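Local structure of potential RNA-dependent RNA polymerase (5I62) at residues S142-R150 with M205-R213; V153-D161 with V170-W178. The protein polymerises ribonucleoside triphosphates into RNA on an RNA template, probably serving both transcription and genome replication of a double-stranded RNA picobirnavirus. All blocks are in the same frame, centred on the assembly; numbering follows the deposited sequence.

Contact 1: residues S142-R150 with M205-R213; sequences SGSPYFSKR and MFPFAVNIR
The carbonyl O of Ser142 accepts the backbone N-H of Phe208 at 2.8 Å (Ser142 O to Phe208 N). In this viral RNA-dependent RNA polymerase the bond ties the loop before helix 150-157 to the N-terminal turn of helix 208-228, where Pro207 is the N-cap residue. A second carbonyl, Ser144 O, reaches the same helix start through water: water 1 donates to Ser144 O and accepts from Ala209 N. Water 2 links Ser144 N to Met205 O. Between these bridges Pro207 CB lies 3.2 Å from Ser144 O, and Pro207 CG touches Ser144 CB. Gly143, at a positive phi, passes close to Pro207, with Gly143 CA 3.8 Å from Phe206 O. On the loop side, Ser148 N donates to Ser142 OG at 2.9 Å.

The aromatic part of the contact is Arg150 laid over Phe208. The arginine is extended from CG to NE, and its guanidinium is turned only 15° from the ring plane. Phe208 CG is anti to its backbone N (chi1 -166°), which turns one face of the ring to the arginine. Ile212 CD1 lies against the opposite face, toward the rim. The far end of Arg150 is held by Lys137 O, which accepts a hydrogen bond from Arg150 NH1. The alkyl part makes a CH-pi contact, with Arg150 CG 3.5 Å from the Phe208 ring centroid, almost exactly over its centre.

Contact 2: residues V153-D161 with V170-W178; sequences VVSKTIPCD and VMRQNGREW
Ser155 is the first residue of 153-161 to bond across: its O accepts Asn174 ND2 at 3.0 Å, nearly in line with the C=O but bent to 138° at the hydrogen. Asn174 belongs to the type I' turn Gln173-Arg176 of a beta hairpin. With chi1 at -167° its amide swings clear of its own backbone N and reaches helix 150-157. The alkyl chain of Lys156 packs on Arg176, CG 3.6 Å from NH2, while Lys156 also makes a cation-pi contact with Tyr146. Lys156 O lies over a face of the Arg176 guanidinium and accepts a hydrogen bond from water 4, which itself accepts from Gln173 NE2 and Trp178 NE1. Thr157 O meets Gln173 CB at 3.4 Å. After the cis peptide bond, Pro159 O accepts from Asn174 N at 2.9 Å. Cys160 and Gln173 form a non-hydrogen-bonded antiparallel pair, with Cys160 CA 3.0 Å from Arg172 O. Asp161 and Arg172 form the next, hydrogen-bonded pair, through two backbone bonds. The Asp161 carboxylate makes a salt bridge with Arg296. In the mixed sheet, strand 168-173 lies between strands 160-165 and 176-189. Thr157 and Gln173 lean on helix 208-228, while Ile158 and Pro159 touch helix 129-135.

In the fold
From the N terminus, the chain leaves helix 129-135 and enters the loop 142-150. Helix 150-157 and the strands 160-165, 168-173 and 176-189 follow. Contact 2 closes the short loop between 153-161 and 170-178. Contact 1 closes a longer one when the chain returns through strand 199-205 to helix 208-228. Contact 2 is nested inside the loop that contact 1 closes. Their centres are about 10 Å apart, and the two touch directly. Pro145 packs on Trp178, Tyr146 on Lys156, Pro207 on Met171 and Ala209 on Gln173. Together they join the loop, helix 150-157 and the mixed sheet to the start of helix 208-228.

Contact 1: residues S142-R150 with M205-R213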
# COMPACT_ATOMS: atom_id res chain seq x y z
N SER A 142 -10.13 -3.07 15.85
CA SER A 142 -9.99 -4.50 16.10
C SER A 142 -10.83 -5.35 15.17
O SER A 142 -10.78 -6.58 15.26
CB SER A 142 -10.36 -4.82 17.56
OG SER A 142 -11.74 -4.58 17.78
N GLY A 143 -11.62 -4.73 14.29
CA GLY A 143 -12.52 -5.46 13.44
C GLY A 143 -13.47 -6.36 14.23
O GLY A 143 -13.83 -6.11 15.39
N SER A 144 -13.86 -7.43 13.57
CA SER A 144 -14.71 -8.47 14.12
C SER A 144 -14.03 -9.14 15.33
O SER A 144 -12.84 -9.42 15.27
CB SER A 144 -14.99 -9.47 12.98
OG SER A 144 -15.52 -10.67 13.42
N PRO A 145 -14.77 -9.38 16.44
CA PRO A 145 -16.17 -9.04 16.74
C PRO A 145 -16.40 -7.72 17.50
O PRO A 145 -17.53 -7.22 17.51
CB PRO A 145 -16.61 -10.20 17.63
CG PRO A 145 -15.41 -10.44 18.47
CD PRO A 145 -14.21 -10.25 17.49
N TYR A 146 -15.38 -7.18 18.15
CA TYR A 146 -15.61 -6.04 19.04
C TYR A 146 -15.64 -4.70 18.33
O TYR A 146 -16.27 -3.78 18.84
CB TYR A 146 -14.55 -5.99 20.14
CG TYR A 146 -14.60 -7.19 21.06
CD1 TYR A 146 -15.70 -7.39 21.91
CD2 TYR A 146 -13.58 -8.12 21.07
CE1 TYR A 146 -15.76 -8.50 22.75
CE2 TYR A 146 -13.63 -9.23 21.89
CZ TYR A 146 -14.72 -9.42 22.73
OH TYR A 146 -14.76 -10.51 23.55
N PHE A 147 -14.99 -4.56 17.18
CA PHE A 147 -14.98 -3.29 16.44
C PHE A 147 -14.62 -2.11 17.35
O PHE A 147 -15.28 -1.07 17.38
CB PHE A 147 -16.32 -3.05 15.75
CG PHE A 147 -16.22 -2.20 14.51
CD1 PHE A 147 -15.75 -2.73 13.32
CD2 PHE A 147 -16.59 -0.86 14.55
CE1 PHE A 147 -15.65 -1.93 12.17
CE2 PHE A 147 -16.50 -0.07 13.42
CZ PHE A 147 -16.03 -0.60 12.23
N SER A 148 -13.55 -2.29 18.13
CA SER A 148 -13.02 -1.27 19.01
C SER A 148 -11.56 -1.03 18.66
O SER A 148 -11.03 -1.59 17.69
CB SER A 148 -13.14 -1.67 20.49
OG SER A 148 -14.39 -2.25 20.74
N LYS A 149 -10.90 -0.20 19.46
CA LYS A 149 -9.45 -0.11 19.37
C LYS A 149 -8.83 -1.39 19.90
O LYS A 149 -9.25 -1.90 20.95
CB LYS A 149 -8.94 1.10 20.14
CG LYS A 149 -9.01 2.41 19.34
CD LYS A 149 -9.16 3.63 20.22
CE LYS A 149 -8.47 3.44 21.55
NZ LYS A 149 -7.02 3.05 21.47
N ARG A 150 -7.85 -1.92 19.16
CA ARG A 150 -7.17 -3.15 19.55
C ARG A 150 -6.73 -3.11 21.00
O ARG A 150 -6.87 -4.10 21.74
CB ARG A 150 -5.96 -3.36 18.65
CG ARG A 150 -6.30 -3.87 17.27
CD ARG A 150 -5.09 -3.78 16.36
NE ARG A 150 -5.33 -4.45 15.09
CZ ARG A 150 -4.43 -4.52 14.11
NH1 ARG A 150 -3.24 -3.96 14.26
NH2 ARG A 150 -4.72 -5.15 12.99
N MET A 205 -11.14 -4.90 6.32
CA MET A 205 -10.73 -4.65 7.70
C MET A 205 -10.87 -5.96 8.46
O MET A 205 -11.98 -6.42 8.73
CB MET A 205 -11.57 -3.53 8.32
CG MET A 205 -11.34 -2.16 7.69
SD MET A 205 -12.55 -0.96 8.31
CE MET A 205 -11.99 0.49 7.48
N PHE A 206 -9.74 -6.60 8.77
CA PHE A 206 -9.70 -7.97 9.27
C PHE A 206 -9.96 -8.02 10.77
O PHE A 206 -9.63 -7.09 11.49
CB PHE A 206 -8.35 -8.61 8.98
CG PHE A 206 -8.27 -9.33 7.67
CD1 PHE A 206 -8.65 -8.70 6.50
CD2 PHE A 206 -7.83 -10.63 7.60
CE1 PHE A 206 -8.57 -9.34 5.27
CE2 PHE A 206 -7.75 -11.29 6.38
CZ PHE A 206 -8.13 -10.64 5.21
N PRO A 207 -10.51 -9.14 11.25
CA PRO A 207 -10.58 -9.37 12.70
C PRO A 207 -9.19 -9.36 13.31
O PRO A 207 -8.24 -9.91 12.75
CB PRO A 207 -11.22 -10.76 12.82
CG PRO A 207 -11.92 -10.99 11.51
CD PRO A 207 -11.05 -10.28 10.49
N PHE A 208 -9.10 -8.72 14.48
CA PHE A 208 -7.87 -8.69 15.27
C PHE A 208 -7.27 -10.09 15.41
O PHE A 208 -6.06 -10.28 15.21
CB PHE A 208 -8.20 -8.07 16.64
CG PHE A 208 -7.00 -7.65 17.47
CD1 PHE A 208 -5.74 -7.49 16.91
CD2 PHE A 208 -7.15 -7.39 18.84
CE1 PHE A 208 -4.66 -7.09 17.69
CE2 PHE A 208 -6.08 -7.00 19.62
CZ PHE A 208 -4.82 -6.85 19.04
N ALA A 209 -8.10 -11.09 15.75
CA ALA A 209 -7.59 -12.45 15.96
C ALA A 209 -6.92 -13.00 14.70
O ALA A 209 -5.87 -13.65 14.78
CB ALA A 209 -8.71 -13.38 16.42
N VAL A 210 -7.51 -12.77 13.53
CA VAL A 210 -6.89 -13.24 12.29
C VAL A 210 -5.57 -12.51 12.06
O VAL A 210 -4.56 -13.14 11.75
CB VAL A 210 -7.84 -13.06 11.09
CG1 VAL A 210 -7.13 -13.50 9.76
CG2 VAL A 210 -9.12 -13.86 11.28
N ASN A 211 -5.56 -11.18 12.21
CA ASN A 211 -4.34 -10.42 11.99
C ASN A 211 -3.22 -10.85 12.95
O ASN A 211 -2.06 -10.95 12.54
CB ASN A 211 -4.61 -8.92 12.13
CG ASN A 211 -5.13 -8.29 10.85
OD1 ASN A 211 -4.94 -8.83 9.74
ND2 ASN A 211 -5.77 -7.16 10.98
N ILE A 212 -3.55 -11.12 14.22
CA ILE A 212 -2.55 -11.65 15.15
C ILE A 212 -1.96 -12.96 14.62
O ILE A 212 -0.73 -13.14 14.58
CB ILE A 212 -3.16 -11.85 16.55
CG1 ILE A 212 -3.57 -10.52 17.16
CG2 ILE A 212 -2.16 -12.59 17.46
CD1 ILE A 212 -4.43 -10.67 18.45
N ARG A 213 -2.82 -13.91 14.24
CA ARG A 213 -2.30 -15.20 13.79
C ARG A 213 -1.47 -15.04 12.52
O ARG A 213 -0.40 -15.66 12.40
CB ARG A 213 -3.46 -16.17 13.58
CG ARG A 213 -4.01 -16.74 14.89
CD ARG A 213 -2.96 -17.63 15.48
NE ARG A 213 -3.11 -18.99 15.00
CZ ARG A 213 -2.12 -19.85 14.79
NH1 ARG A 213 -0.86 -19.51 14.99
NH2 ARG A 213 -2.42 -21.06 14.36
O HOH W 1 -10.89 -10.74 16.57
O HOH W 2 -13.26 -7.67 10.82
O HOH W 3 -7.66 -5.74 13.60

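Contact 2: residues V153-D161 with V170-W178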
# COMPACT_ATOMS: atom_id res chain seq x y z
N VAL A 153 -9.08 -4.46 23.67
CA VAL A 153 -9.67 -5.79 23.61
C VAL A 153 -8.63 -6.90 23.58
O VAL A 153 -8.97 -8.06 23.34
CB VAL A 153 -10.64 -5.91 22.41
CG1 VAL A 153 -11.83 -4.97 22.59
CG2 VAL A 153 -9.89 -5.64 21.06
N VAL A 154 -7.36 -6.57 23.85
CA VAL A 154 -6.30 -7.58 23.79
C VAL A 154 -6.63 -8.76 24.69
O VAL A 154 -6.54 -9.93 24.28
CB VAL A 154 -4.94 -6.97 24.15
CG1 VAL A 154 -3.91 -8.05 24.34
CG2 VAL A 154 -4.48 -5.98 23.08
N SER A 155 -7.04 -8.47 25.94
CA SER A 155 -7.24 -9.53 26.91
C SER A 155 -8.43 -10.40 26.53
O SER A 155 -8.48 -11.58 26.89
CB SER A 155 -7.43 -8.96 28.31
OG SER A 155 -8.60 -8.15 28.36
N LYS A 156 -9.39 -9.85 25.80
CA LYS A 156 -10.52 -10.63 25.31
C LYS A 156 -10.21 -11.41 24.04
O LYS A 156 -11.01 -12.25 23.63
CB LYS A 156 -11.71 -9.71 25.04
CG LYS A 156 -12.24 -9.00 26.27
CD LYS A 156 -13.57 -8.32 25.94
CE LYS A 156 -13.57 -6.87 26.35
NZ LYS A 156 -14.70 -6.11 25.72
N THR A 157 -9.08 -11.13 23.39
CA THR A 157 -8.77 -11.69 22.08
C THR A 157 -7.81 -12.86 22.15
O THR A 157 -8.03 -13.89 21.51
CB THR A 157 -8.21 -10.60 21.16
OG1 THR A 157 -9.17 -9.56 21.02
CG2 THR A 157 -7.92 -11.16 19.75
N ILE A 158 -6.74 -12.73 22.92
CA ILE A 158 -5.75 -13.80 23.01
C ILE A 158 -5.91 -14.59 24.32
O ILE A 158 -6.36 -14.04 25.31
CB ILE A 158 -4.32 -13.25 22.87
CG1 ILE A 158 -4.01 -12.24 23.96
CG2 ILE A 158 -4.13 -12.61 21.50
CD1 ILE A 158 -2.53 -11.77 23.94
N PRO A 159 -5.56 -15.89 24.33
CA PRO A 159 -5.07 -16.62 23.16
C PRO A 159 -6.19 -16.90 22.16
O PRO A 159 -7.36 -16.99 22.56
CB PRO A 159 -4.53 -17.92 23.77
CG PRO A 159 -5.45 -18.15 24.93
CD PRO A 159 -5.67 -16.76 25.51
N CYS A 160 -5.84 -16.99 20.89
CA CYS A 160 -6.83 -17.17 19.84
C CYS A 160 -6.38 -18.24 18.86
O CYS A 160 -5.19 -18.52 18.72
CB CYS A 160 -7.14 -15.85 19.10
SG CYS A 160 -5.72 -15.03 18.31
N ASP A 161 -7.37 -18.84 18.21
CA ASP A 161 -7.19 -19.87 17.20
C ASP A 161 -8.20 -19.54 16.11
O ASP A 161 -9.38 -19.36 16.41
CB ASP A 161 -7.44 -21.27 17.77
CG ASP A 161 -7.26 -22.37 16.74
OD1 ASP A 161 -6.40 -22.24 15.85
OD2 ASP A 161 -7.99 -23.39 16.83
N VAL A 170 -13.87 -19.62 11.72
CA VAL A 170 -14.05 -19.84 13.15
C VAL A 170 -12.95 -19.10 13.90
O VAL A 170 -11.78 -19.19 13.54
CB VAL A 170 -14.05 -21.34 13.48
CG1 VAL A 170 -14.11 -21.55 14.99
CG2 VAL A 170 -15.22 -22.04 12.77
N MET A 171 -13.33 -18.35 14.94
CA MET A 171 -12.38 -17.64 15.79
C MET A 171 -12.65 -17.99 17.24
O MET A 171 -13.65 -17.54 17.82
CB MET A 171 -12.47 -16.13 15.57
CG MET A 171 -12.39 -15.73 14.10
SD MET A 171 -12.03 -13.99 13.87
CE MET A 171 -13.33 -13.21 14.87
N ARG A 172 -11.77 -18.80 17.83
CA ARG A 172 -11.81 -19.05 19.27
C ARG A 172 -10.93 -18.01 19.96
O ARG A 172 -9.73 -17.95 19.69
CB ARG A 172 -11.33 -20.46 19.61
CG ARG A 172 -12.32 -21.57 19.35
CD ARG A 172 -13.42 -21.64 20.41
NE ARG A 172 -12.93 -21.82 21.78
CZ ARG A 172 -13.72 -21.83 22.86
NH1 ARG A 172 -15.04 -21.67 22.73
NH2 ARG A 172 -13.19 -22.00 24.07
N GLN A 173 -11.51 -17.20 20.83
CA GLN A 173 -10.80 -16.10 21.47
C GLN A 173 -11.02 -16.19 22.96
O GLN A 173 -12.14 -15.94 23.42
CB GLN A 173 -11.28 -14.74 20.94
CG GLN A 173 -11.18 -14.58 19.45
CD GLN A 173 -11.69 -13.24 18.96
OE1 GLN A 173 -11.65 -12.97 17.76
NE2 GLN A 173 -12.15 -12.37 19.90
N ASN A 174 -9.97 -16.55 23.71
CA ASN A 174 -10.00 -16.63 25.17
C ASN A 174 -11.34 -17.11 25.71
O ASN A 174 -12.02 -16.37 26.43
CB ASN A 174 -9.65 -15.27 25.78
CG ASN A 174 -9.34 -15.36 27.26
OD1 ASN A 174 -9.10 -16.44 27.78
ND2 ASN A 174 -9.34 -14.21 27.95
N GLY A 175 -11.77 -18.32 25.33
CA GLY A 175 -12.99 -18.89 25.88
C GLY A 175 -14.27 -18.63 25.10
O GLY A 175 -15.29 -19.25 25.39
N ARG A 176 -14.24 -17.73 24.12
CA ARG A 176 -15.39 -17.44 23.27
C ARG A 176 -15.18 -18.07 21.89
O ARG A 176 -14.05 -18.19 21.42
CB ARG A 176 -15.57 -15.93 23.08
CG ARG A 176 -15.95 -15.16 24.33
CD ARG A 176 -14.72 -14.75 25.14
NE ARG A 176 -14.95 -13.50 25.88
CZ ARG A 176 -14.05 -12.94 26.67
NH1 ARG A 176 -12.86 -13.52 26.83
NH2 ARG A 176 -14.32 -11.80 27.30
N GLU A 177 -16.27 -18.47 21.24
CA GLU A 177 -16.23 -18.81 19.82
C GLU A 177 -17.05 -17.79 19.06
O GLU A 177 -18.26 -17.67 19.28
CB GLU A 177 -16.74 -20.22 19.52
CG GLU A 177 -16.86 -20.40 18.00
CD GLU A 177 -17.03 -21.83 17.53
OE1 GLU A 177 -16.77 -22.78 18.31
OE2 GLU A 177 -17.43 -22.00 16.36
N TRP A 178 -16.40 -17.04 18.18
CA TRP A 178 -17.05 -16.11 17.28
C TRP A 178 -16.97 -16.63 15.85
O TRP A 178 -16.19 -17.53 15.53
CB TRP A 178 -16.40 -14.72 17.34
CG TRP A 178 -16.34 -14.06 18.68
CD1 TRP A 178 -15.30 -14.09 19.58
CD2 TRP A 178 -17.34 -13.23 19.28
NE1 TRP A 178 -15.60 -13.34 20.70
CE2 TRP A 178 -16.85 -12.80 20.53
CE3 TRP A 178 -18.61 -12.81 18.87
CZ2 TRP A 178 -17.58 -11.96 21.37
CZ3 TRP A 178 -19.34 -11.98 19.72
CH2 TRP A 178 -18.82 -11.57 20.96
O HOH W 4 -13.59 -12.62 22.59